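Local coordinates for PF04016 domain protein (Desulfitobacterium hafniense, PDB 3L5O) that is of unknown function but probably binds an adenosyl-containing ligand and may take part in heavy-metal chelation, at residues N244-A247 / F248-A252. Numbering follows the deposited sequence.
Sequences NARA and FRIVA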
# COMPACT_ATOMS: atom_id res chain seq x y z
N ASN A 244 11.15 -14.84 0.02
CA ASN A 244 11.71 -13.87 -0.92
C ASN A 244 11.77 -14.40 -2.35
O ASN A 244 11.23 -13.79 -3.26
CB ASN A 244 13.12 -13.44 -0.49
CG ASN A 244 13.13 -12.54 0.76
OD1 ASN A 244 12.08 -12.26 1.37
ND2 ASN A 244 14.33 -12.07 1.14
N ALA A 245 12.42 -15.55 -2.52
CA ALA A 245 12.56 -16.19 -3.83
C ALA A 245 11.18 -16.40 -4.48
O ALA A 245 10.99 -16.14 -5.66
CB ALA A 245 13.33 -17.52 -3.70
N ARG A 246 10.21 -16.82 -3.67
CA ARG A 246 8.88 -17.13 -4.17
C ARG A 246 8.11 -15.90 -4.57
O ARG A 246 7.43 -15.91 -5.59
CB ARG A 246 8.08 -17.92 -3.14
CG ARG A 246 6.75 -18.38 -3.67
CD ARG A 246 5.95 -19.25 -2.74
NE ARG A 246 4.68 -19.60 -3.36
CZ ARG A 246 3.95 -20.66 -3.04
NH1 ARG A 246 4.36 -21.50 -2.10
NH2 ARG A 246 2.81 -20.89 -3.68
N ALA A 247 8.19 -14.85 -3.76
CA ALA A 247 7.58 -13.56 -4.08
C ALA A 247 7.98 -13.07 -5.47
O ALA A 247 7.16 -12.57 -6.20
CB ALA A 247 7.96 -12.53 -3.03
N PHE A 248 9.25 -13.23 -5.82
CA PHE A 248 9.74 -12.85 -7.16
C PHE A 248 9.20 -13.76 -8.26
O PHE A 248 8.87 -13.28 -9.34
CB PHE A 248 11.26 -12.83 -7.19
CG PHE A 248 11.87 -11.51 -6.76
CD1 PHE A 248 11.98 -11.18 -5.41
CD2 PHE A 248 12.33 -10.60 -7.71
CE1 PHE A 248 12.56 -9.97 -5.01
CE2 PHE A 248 12.90 -9.40 -7.32
CZ PHE A 248 13.01 -9.08 -5.96
N ARG A 249 9.11 -15.06 -7.99
CA ARG A 249 8.52 -15.99 -8.94
C ARG A 249 7.13 -15.53 -9.29
O ARG A 249 6.79 -15.42 -10.46
CB ARG A 249 8.53 -17.42 -8.41
CG ARG A 249 9.94 -17.97 -8.20
CD ARG A 249 10.03 -19.49 -8.07
NE ARG A 249 9.56 -20.00 -6.78
CZ ARG A 249 10.33 -20.17 -5.69
NH1 ARG A 249 11.63 -19.88 -5.71
NH2 ARG A 249 9.79 -20.64 -4.57
N ILE A 250 6.32 -15.23 -8.28
CA ILE A 250 4.94 -14.82 -8.50
C ILE A 250 4.85 -13.52 -9.30
O ILE A 250 4.10 -13.44 -10.27
CB ILE A 250 4.19 -14.68 -7.13
CG1 ILE A 250 4.03 -16.06 -6.46
CG2 ILE A 250 2.85 -13.99 -7.32
CD1 ILE A 250 3.74 -16.02 -4.96
N VAL A 251 5.61 -12.50 -8.88
CA VAL A 251 5.54 -11.17 -9.52
C VAL A 251 5.97 -11.23 -10.99
O VAL A 251 5.44 -10.51 -11.83
CB VAL A 251 6.43 -10.10 -8.79
CG1 VAL A 251 6.40 -8.75 -9.53
CG2 VAL A 251 5.99 -9.92 -7.32
N ALA A 252 6.92 -12.12 -11.27
CA ALA A 252 7.45 -12.30 -12.61
C ALA A 252 6.54 -13.12 -13.53
O ALA A 252 6.86 -13.29 -14.70
CB ALA A 252 8.83 -12.96 -12.54
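Arg249 folds back over the preceding turn of the two-turn alpha-helix 244-251 and lays its guanidinium across the backbone of Ala245 and Arg246. The helix connects the last two strands, 235-241 and 263-269, of the mixed sheet in the Rossmann-like part of the protein. Four backbone bonds, each from the N-H of residue i+4 to the C=O of residue i, join its two halves, from Phe248 N to Asn244 O through Val251 N to Ala247 O, all with N-H...O angles above 155°; the bond from Ile250 N to Arg246 O measures 3.0 Å.

The reversal of Arg249 comes from the bend at its third torsion (chi3 -75°), which turns NE and CZ toward the N-terminal end of the helix. One guanidinium face then rests on Ala245 C and Arg246 CA, both offset toward the rim of the group. Arg249 NH1 lies 3.5 Å from Ala245 CB, and Arg249 NH2 is equally near Arg246 CB. A salt bridge from Arg249 NE to Glu255 helps fix this pose.

Arg246 behaves differently. Its chain is extended from CG to NE and crosses Arg249 at about a right angle, with the guanidinium planes 37° apart and Arg246 NE 5.4 Å from Arg249 NH2. The like charges are therefore not in contact, and Glu255, whose OE1 also forms a long, weak ion pair with Arg246 NH2, probably moderates their repulsion. Ile250 meets the edge of the Arg246 guanidinium, its CD1 4.0 Å from NE.

On the buried side, Phe248 and Val251 pack against strand 46-51, joining the helix to the three-stranded antiparallel sheet. The Phe248 ring presents its edge to the preceding turn, with CD1 3.5 Å from Asn244 O, which lies in the ring plane.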